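Local coordinates for protein inositol-1-monophosphatase (Nostoc sp., PDB 5ZHH) that probably catalyses the hydrolysis of inositol monophosphates to free inositol and phosphate, at residues 158-163 / 169-174; 186-189 / 193-196; 207-212 / 231-236. One frame throughout, in Å; residues are numbered along the deposited sequence.

Contact 1 (158-163 / 169-174); sequences TGFAYD and DNNYAE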
loop_
_atom_site.group_PDB
_atom_site.type_symbol
_atom_site.label_atom_id
_atom_site.label_comp_id
_atom_site.label_asym_id
_atom_site.label_seq_id
_atom_site.Cartn_x
_atom_site.Cartn_y
_atom_site.Cartn_z
ATOM N N THR A 158 13.445 -23.980 -4.638
ATOM C CA THR A 158 13.052 -25.339 -4.301
ATOM C C THR A 158 12.626 -25.369 -2.841
ATOM O O THR A 158 12.618 -24.343 -2.153
ATOM C CB THR A 158 14.186 -26.354 -4.586
ATOM O OG1 THR A 158 13.655 -27.683 -4.523
ATOM C CG2 THR A 158 15.319 -26.232 -3.570
ATOM N N GLY A 159 12.212 -26.547 -2.387
ATOM C CA GLY A 159 11.793 -26.739 -1.014
ATOM C C GLY A 159 12.196 -28.115 -0.525
ATOM O O GLY A 159 12.734 -28.925 -1.278
ATOM N N PHE A 160 11.915 -28.368 0.752
ATOM C CA PHE A 160 12.336 -29.596 1.411
ATOM C C PHE A 160 11.177 -30.103 2.256
ATOM O O PHE A 160 10.527 -29.320 2.955
ATOM C CB PHE A 160 13.604 -29.344 2.241
ATOM C CG PHE A 160 14.722 -28.764 1.423
ATOM C CD1 PHE A 160 15.574 -29.596 0.701
ATOM C CD2 PHE A 160 14.878 -27.392 1.307
ATOM C CE1 PHE A 160 16.580 -29.063 -0.083
ATOM C CE2 PHE A 160 15.883 -26.852 0.519
ATOM C CZ PHE A 160 16.738 -27.689 -0.173
ATOM N N ALA A 161 10.892 -31.396 2.137
ATOM C CA ALA A 161 9.666 -31.974 2.664
ATOM C C ALA A 161 9.790 -32.277 4.157
ATOM O O ALA A 161 10.886 -32.352 4.721
ATOM C CB ALA A 161 9.300 -33.239 1.885
ATOM N N TYR A 162 8.633 -32.470 4.795
ATOM C CA TYR A 162 8.630 -32.793 6.217
ATOM C C TYR A 162 9.302 -34.133 6.498
ATOM O O TYR A 162 9.832 -34.343 7.596
ATOM C CB TYR A 162 7.200 -32.795 6.756
ATOM C CG TYR A 162 6.571 -31.418 6.783
ATOM C CD1 TYR A 162 7.038 -30.432 7.646
ATOM C CD2 TYR A 162 5.510 -31.103 5.942
ATOM C CE1 TYR A 162 6.465 -29.167 7.664
ATOM C CE2 TYR A 162 4.930 -29.847 5.955
ATOM C CZ TYR A 162 5.409 -28.883 6.817
ATOM O OH TYR A 162 4.830 -27.635 6.828
ATOM N N ASP A 163 9.312 -35.041 5.526
ATOM C CA ASP A 163 9.881 -36.369 5.720
ATOM C C ASP A 163 11.380 -36.429 5.445
ATOM O O ASP A 163 11.939 -37.530 5.376
ATOM C CB ASP A 163 9.154 -37.390 4.837
ATOM C CG ASP A 163 9.447 -37.208 3.349
ATOM O OD1 ASP A 163 10.081 -36.204 2.956
ATOM O OD2 ASP A 163 9.046 -38.092 2.565
ATOM N N ASP A 169 16.587 -39.635 -0.048
ATOM C CA ASP A 169 16.180 -38.760 -1.144
ATOM C C ASP A 169 15.465 -37.543 -0.556
ATOM O O ASP A 169 14.241 -37.400 -0.612
ATOM C CB ASP A 169 15.307 -39.521 -2.128
ATOM C CG ASP A 169 15.018 -38.725 -3.371
ATOM O OD1 ASP A 169 15.740 -37.732 -3.616
ATOM O OD2 ASP A 169 14.083 -39.102 -4.107
ATOM N N ASN A 170 16.265 -36.665 0.047
ATOM C CA ASN A 170 15.755 -35.524 0.797
ATOM C C ASN A 170 15.808 -34.205 0.032
ATOM O O ASN A 170 15.446 -33.171 0.603
ATOM C CB ASN A 170 16.519 -35.383 2.118
ATOM C CG ASN A 170 18.020 -35.483 1.937
ATOM O OD1 ASN A 170 18.574 -34.998 0.953
ATOM N ND2 ASN A 170 18.686 -36.133 2.887
ATOM N N ASN A 171 16.264 -34.215 -1.223
ATOM C CA ASN A 171 16.401 -33.080 -2.138
ATOM C C ASN A 171 17.663 -32.269 -1.851
ATOM O O ASN A 171 17.888 -31.264 -2.534
ATOM C CB ASN A 171 15.184 -32.129 -2.108
ATOM C CG ASN A 171 15.064 -31.278 -3.362
ATOM O OD1 ASN A 171 15.268 -31.759 -4.476
ATOM N ND2 ASN A 171 14.757 -30.003 -3.182
ATOM N N TYR A 172 18.498 -32.658 -0.879
ATOM C CA TYR A 172 19.714 -31.888 -0.610
ATOM C C TYR A 172 20.698 -31.982 -1.767
ATOM O O TYR A 172 21.322 -30.979 -2.142
ATOM C CB TYR A 172 20.398 -32.370 0.667
ATOM C CG TYR A 172 19.614 -32.168 1.930
ATOM C CD1 TYR A 172 18.493 -31.344 1.958
ATOM C CD2 TYR A 172 20.003 -32.789 3.106
ATOM C CE1 TYR A 172 17.774 -31.162 3.116
ATOM C CE2 TYR A 172 19.294 -32.607 4.272
ATOM C CZ TYR A 172 18.178 -31.790 4.270
ATOM O OH TYR A 172 17.459 -31.598 5.421
ATOM N N ALA A 173 20.880 -33.187 -2.315
ATOM C CA ALA A 173 21.800 -33.358 -3.435
ATOM C C ALA A 173 21.390 -32.493 -4.618
ATOM O O ALA A 173 22.240 -31.861 -5.257
ATOM C CB ALA A 173 21.869 -34.832 -3.846
ATOM N N GLU A 174 20.086 -32.454 -4.923
ATOM C CA GLU A 174 19.588 -31.578 -5.980
ATOM C C GLU A 174 19.884 -30.113 -5.677
ATOM O O GLU A 174 20.322 -29.361 -6.561
ATOM C CB GLU A 174 18.080 -31.783 -6.173
ATOM C CG GLU A 174 17.669 -33.070 -6.891
ATOM C CD GLU A 174 17.681 -34.325 -6.010
ATOM O OE1 GLU A 174 18.036 -34.237 -4.813
ATOM O OE2 GLU A 174 17.331 -35.410 -6.532
HETATM O O HOH W 1 12.571 -33.096 0.443
#

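Contact 2 (186-189 / 193-196); sequences RRSG and LDLA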
loop_
_atom_site.group_PDB
_atom_site.type_symbol
_atom_site.label_atom_id
_atom_site.label_comp_id
_atom_site.label_asym_id
_atom_site.label_seq_id
_atom_site.Cartn_x
_atom_site.Cartn_y
_atom_site.Cartn_z
ATOM N N ARG A 186 16.816 -20.208 -4.453
ATOM C CA ARG A 186 16.125 -19.630 -3.318
ATOM C C ARG A 186 15.351 -20.708 -2.560
ATOM O O ARG A 186 15.078 -21.796 -3.078
ATOM C CB ARG A 186 15.164 -18.537 -3.811
ATOM C CG ARG A 186 15.873 -17.417 -4.589
ATOM C CD ARG A 186 16.711 -16.562 -3.642
ATOM N NE ARG A 186 17.556 -15.577 -4.318
ATOM C CZ ARG A 186 18.844 -15.762 -4.599
ATOM N NH1 ARG A 186 19.544 -14.808 -5.200
ATOM N NH2 ARG A 186 19.436 -16.912 -4.285
ATOM N N ARG A 187 14.983 -20.385 -1.319
ATOM C CA ARG A 187 14.068 -21.208 -0.527
ATOM C C ARG A 187 13.156 -20.229 0.211
ATOM O O ARG A 187 13.570 -19.593 1.184
ATOM C CB ARG A 187 14.817 -22.136 0.427
ATOM C CG ARG A 187 14.055 -23.407 0.863
ATOM C CD ARG A 187 12.811 -23.108 1.689
ATOM N NE ARG A 187 12.164 -24.295 2.262
ATOM C CZ ARG A 187 11.001 -24.793 1.838
ATOM N NH1 ARG A 187 10.342 -24.218 0.824
ATOM N NH2 ARG A 187 10.484 -25.863 2.438
ATOM N N SER A 188 11.919 -20.106 -0.265
ATOM C CA SER A 188 10.974 -19.139 0.282
ATOM C C SER A 188 10.118 -19.726 1.387
ATOM O O SER A 188 9.751 -19.006 2.324
ATOM C CB SER A 188 10.044 -18.616 -0.816
ATOM O OG SER A 188 9.072 -19.607 -1.133
ATOM N N GLY A 189 9.784 -21.010 1.289
ATOM C CA GLY A 189 8.901 -21.656 2.233
ATOM C C GLY A 189 7.445 -21.756 1.815
ATOM O O GLY A 189 6.627 -22.214 2.618
ATOM N N LEU A 193 3.506 -19.885 -3.742
ATOM C CA LEU A 193 4.167 -18.644 -4.134
ATOM C C LEU A 193 5.361 -18.905 -5.035
ATOM O O LEU A 193 5.656 -18.088 -5.915
ATOM C CB LEU A 193 4.590 -17.840 -2.903
ATOM C CG LEU A 193 3.422 -17.116 -2.214
ATOM C CD1 LEU A 193 3.888 -16.385 -0.956
ATOM C CD2 LEU A 193 2.744 -16.150 -3.183
ATOM N N ASP A 194 6.062 -20.023 -4.836
ATOM C CA ASP A 194 7.153 -20.349 -5.744
ATOM C C ASP A 194 6.639 -20.504 -7.171
ATOM O O ASP A 194 7.226 -19.960 -8.110
ATOM C CB ASP A 194 7.881 -21.613 -5.279
ATOM C CG ASP A 194 8.649 -21.399 -3.982
ATOM O OD1 ASP A 194 8.945 -20.226 -3.648
ATOM O OD2 ASP A 194 8.998 -22.399 -3.318
ATOM N N LEU A 195 5.514 -21.202 -7.347
ATOM C CA LEU A 195 4.917 -21.331 -8.675
ATOM C C LEU A 195 4.501 -19.973 -9.230
ATOM O O LEU A 195 4.729 -19.677 -10.414
ATOM C CB LEU A 195 3.718 -22.274 -8.600
ATOM C CG LEU A 195 4.137 -23.746 -8.472
ATOM C CD1 LEU A 195 3.019 -24.580 -7.877
ATOM C CD2 LEU A 195 4.520 -24.272 -9.839
ATOM N N ALA A 196 3.892 -19.133 -8.386
ATOM C CA ALA A 196 3.525 -17.786 -8.802
ATOM C C ALA A 196 4.745 -16.968 -9.207
ATOM O O ALA A 196 4.656 -16.131 -10.115
ATOM C CB ALA A 196 2.762 -17.083 -7.678
HETATM O O HOH W 2 10.798 -22.265 -1.369
HETATM O O HOH W 3 8.512 -24.620 -1.618
#

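Contact 3 (207-212 / 231-236); sequences WERGIS and TAYDST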
loop_
_atom_site.group_PDB
_atom_site.type_symbol
_atom_site.label_atom_id
_atom_site.label_comp_id
_atom_site.label_asym_id
_atom_site.label_seq_id
_atom_site.Cartn_x
_atom_site.Cartn_y
_atom_site.Cartn_z
ATOM N N TRP A 207 11.492 -26.698 -8.594
ATOM C CA TRP A 207 11.276 -28.135 -8.489
ATOM C C TRP A 207 11.129 -28.494 -7.020
ATOM O O TRP A 207 11.685 -27.824 -6.149
ATOM C CB TRP A 207 12.412 -28.946 -9.134
ATOM C CG TRP A 207 13.591 -29.152 -8.238
ATOM C CD1 TRP A 207 13.858 -30.253 -7.461
ATOM C CD2 TRP A 207 14.663 -28.233 -8.012
ATOM N NE1 TRP A 207 15.035 -30.072 -6.775
ATOM C CE2 TRP A 207 15.551 -28.842 -7.094
ATOM C CE3 TRP A 207 14.970 -26.957 -8.505
ATOM C CZ2 TRP A 207 16.715 -28.215 -6.648
ATOM C CZ3 TRP A 207 16.125 -26.332 -8.059
ATOM C CH2 TRP A 207 16.987 -26.967 -7.139
ATOM N N GLU A 208 10.371 -29.556 -6.748
ATOM C CA GLU A 208 10.194 -29.977 -5.366
ATOM C C GLU A 208 9.614 -31.384 -5.334
ATOM O O GLU A 208 8.901 -31.795 -6.254
ATOM C CB GLU A 208 9.280 -29.002 -4.598
ATOM C CG GLU A 208 9.289 -29.255 -3.100
ATOM C CD GLU A 208 8.739 -28.103 -2.280
ATOM O OE1 GLU A 208 8.162 -27.147 -2.853
ATOM O OE2 GLU A 208 8.891 -28.162 -1.045
ATOM N N ARG A 209 9.943 -32.117 -4.275
ATOM C CA ARG A 209 9.321 -33.396 -3.975
ATOM C C ARG A 209 8.540 -33.288 -2.675
ATOM O O ARG A 209 8.730 -32.359 -1.883
ATOM C CB ARG A 209 10.361 -34.521 -3.869
ATOM C CG ARG A 209 11.314 -34.379 -2.695
ATOM C CD ARG A 209 12.057 -35.679 -2.401
ATOM N NE ARG A 209 11.176 -36.727 -1.895
ATOM C CZ ARG A 209 10.816 -36.852 -0.622
ATOM N NH1 ARG A 209 11.256 -35.992 0.291
ATOM N NH2 ARG A 209 10.011 -37.841 -0.258
ATOM N N GLY A 210 7.638 -34.243 -2.471
ATOM C CA GLY A 210 6.846 -34.265 -1.260
ATOM C C GLY A 210 5.772 -33.204 -1.199
ATOM O O GLY A 210 5.362 -32.811 -0.101
ATOM N N ILE A 211 5.293 -32.725 -2.346
ATOM C CA ILE A 211 4.243 -31.714 -2.332
ATOM C C ILE A 211 2.881 -32.389 -2.427
ATOM O O ILE A 211 2.750 -33.555 -2.823
ATOM C CB ILE A 211 4.418 -30.656 -3.447
ATOM C CG1 ILE A 211 4.605 -31.292 -4.825
ATOM C CG2 ILE A 211 5.609 -29.770 -3.134
ATOM C CD1 ILE A 211 3.315 -31.638 -5.561
ATOM N N SER A 212 1.851 -31.626 -2.073
ATOM C CA SER A 212 0.468 -32.063 -2.053
ATOM C C SER A 212 -0.329 -31.347 -3.133
ATOM O O SER A 212 0.063 -30.270 -3.596
ATOM C CB SER A 212 -0.153 -31.784 -0.679
ATOM O OG SER A 212 0.524 -32.508 0.335
ATOM N N THR A 231 6.097 -30.400 -15.582
ATOM C CA THR A 231 6.224 -31.831 -15.850
ATOM C C THR A 231 6.760 -32.537 -14.608
ATOM O O THR A 231 7.009 -31.919 -13.568
ATOM C CB THR A 231 7.183 -32.108 -17.017
ATOM O OG1 THR A 231 8.501 -31.690 -16.638
ATOM C CG2 THR A 231 6.768 -31.350 -18.270
ATOM N N ALA A 232 6.977 -33.847 -14.738
ATOM C CA ALA A 232 7.804 -34.575 -13.786
ATOM C C ALA A 232 9.273 -34.191 -13.977
ATOM O O ALA A 232 9.633 -33.452 -14.895
ATOM C CB ALA A 232 7.625 -36.086 -13.959
ATOM N N TYR A 233 10.130 -34.691 -13.080
ATOM C CA TYR A 233 11.550 -34.354 -13.159
ATOM C C TYR A 233 12.145 -34.744 -14.511
ATOM O O TYR A 233 12.982 -34.015 -15.060
ATOM C CB TYR A 233 12.335 -35.031 -12.035
ATOM C CG TYR A 233 12.213 -34.428 -10.644
ATOM C CD1 TYR A 233 11.145 -33.594 -10.281
ATOM C CD2 TYR A 233 13.171 -34.716 -9.680
ATOM C CE1 TYR A 233 11.060 -33.066 -8.983
ATOM C CE2 TYR A 233 13.089 -34.209 -8.401
ATOM C CZ TYR A 233 12.038 -33.387 -8.052
ATOM O OH TYR A 233 11.992 -32.902 -6.759
ATOM N N ASP A 234 11.735 -35.889 -15.063
ATOM C CA ASP A 234 12.312 -36.394 -16.306
ATOM C C ASP A 234 11.593 -35.890 -17.550
ATOM O O ASP A 234 11.848 -36.406 -18.645
ATOM C CB ASP A 234 12.329 -37.928 -16.312
ATOM C CG ASP A 234 10.938 -38.541 -16.245
ATOM O OD1 ASP A 234 9.939 -37.799 -16.257
ATOM O OD2 ASP A 234 10.842 -39.781 -16.177
ATOM N N SER A 235 10.705 -34.904 -17.403
ATOM C CA SER A 235 9.941 -34.256 -18.466
ATOM C C SER A 235 8.799 -35.114 -19.000
ATOM O O SER A 235 8.138 -34.703 -19.956
ATOM C CB SER A 235 10.818 -33.809 -19.643
ATOM O OG SER A 235 11.697 -32.774 -19.245
ATOM N N THR A 236 8.536 -36.282 -18.420
ATOM C CA THR A 236 7.277 -36.954 -18.690
ATOM C C THR A 236 6.162 -36.184 -17.975
ATOM O O THR A 236 6.442 -35.334 -17.128
ATOM C CB THR A 236 7.340 -38.411 -18.232
ATOM O OG1 THR A 236 7.523 -38.467 -16.813
ATOM C CG2 THR A 236 8.487 -39.145 -18.934
#

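Contact 1 (158-163 / 169-174)
The loop between strand 156-158 and helix 172-181 closes on itself where Asn171, at the N-cap position of the helix, sends its amide nitrogen across to Thr158 and Gly159. Its side chain makes no capping bond and is spent on the strand end instead. With CG anti to the backbone N (chi1 -159°), the amide faces the strand end, and Asn171 ND2 gives bonds of 2.9 Å to Thr158 OG1 and 3.0 Å to Gly159 O. The hydroxyl lies almost in the amide plane, whereas the carbonyl oxygen is tilted well out of it. Thr158 OG1 has a second partner in Trp207 O, and Asn171 OD1 accepts from Trp207 NE1, so a loop asparagine ties this strand's end to the neighbouring strand 205-208 of the five-stranded sheet. A leucine in its place would probably leave Thr158 OG1 and Gly159 O without their donor and Trp207 NE1 without its acceptor. Beside the amide, the Phe160 ring brings its edge to two backbone oxygens, CD1 to Asn170 O at 3.6 Å and CE1 to Asn171 O at 3.5 Å. The rings of Phe160 and Tyr172 meet obliquely, Phe160 CE1 touching Tyr172 CD1 at 3.6 Å, and Phe175 and Trp269 of the second subunit add further aromatic contacts. Asn170 forms an Asx turn, its OD1 accepting from Tyr172 N at 3.0 Å, while one water bridges Ala161 N and Asn170 O.

Contact 2 (186-189 / 193-196)
Ser188 and Asp194 meet through a single direct hydrogen bond, a short one of 2.6 Å from Ser188 OG to Asp194 OD1. The hydroxyl reaches the syn side of that oxygen, though 29° out of the carboxylate plane. Ser188 CB points toward the helix, and chi1 of 76° places OG between the backbone N and the carbonyl carbon, within reach of OD1. The same OG is also hydrogen-bonded to Ser190 N, so it serves the turn and the carboxylate at once.

Water makes the remaining polar links. One molecule accepts from Ser188 N at 2.7 Å and lies 2.7 Å from Asp194 OD2. It also accepts from Arg187 NH1, lying in the plane of the guanidinium at its edge. A second water lies 2.8 Å from Asp194 OD2, and its bond from Arg187 NH1 is weak.

Charge acts at one remove: Arg187 NH1 and Asp194 OD2 stand 4.7 Å apart, with the waters between them rather than a salt bridge. The arginine would be expected to help keep the buried carboxylate ionised. Arg186, meanwhile, turns to Asn94 of the second subunit.

The arrangement is that of a strand-to-helix turn, strand 185-186 passing into helix 191-199, the region that in relatives of this phosphatase borders the inositol pocket and probably does so here.

Contact 3 (207-212 / 231-236)
With CG between its backbone N and carbonyl carbon (chi1 84°), Trp207 sets the CD1 edge of its indole against Tyr233, whose own CG lies anti to the carbonyl carbon (chi1 -76°), laying the ring along the approach with OH at the Glu208-Arg209 peptide. The two form an offset edge-to-face pair: the edge of the five-membered ring points at the tyrosine face, the planes stand at 81° and the ring centroids are 5.5 Å apart. The nearest indole atom is Trp207 CD1, 3.3 Å from Tyr233 OH, which lies at the indole edge. Tyr233 OH also rests 3.2 Å from Glu208 C, but the angles to Glu208 O and Arg209 N are too poor for hydrogen bonds. In the five-stranded sheet, strand 245-248 runs between strands 205-208 and 229-231, so Tyr233, from the loop after the outermost strand, spans across to the end of a non-adjacent one. Its loop is held as a type I turn by Ser235 N to Ala232 O at 3.1 Å, and Thr231 OG1 shares that acceptor. Within and just after that turn, Asp234 OD1 accepts from Thr236 N, an Asx turn, and from Thr236 OG1 on its syn lone pair.

Contact 1 touches both of the others. Its centre lies about 12 Å from that of contact 3 and about 14 Å from that of contact 2, and Thr158 faces both: its N is 3.1 Å from Arg186 O, a probable hydrogen bond, while its OG1 is 2.6 Å from Trp207 O. These links run between neighbouring strands of the five-stranded sheet. Contacts 2 and 3 do not touch, their nearest atoms being about 4 Å apart and their centres about 15 Å. Contacts 1 and 2 also reach the second subunit, whereas contact 3 stays within its own chain. By family resemblance, both the turn of contact 2 and Glu208 of contact 3 probably border the inositol pocket.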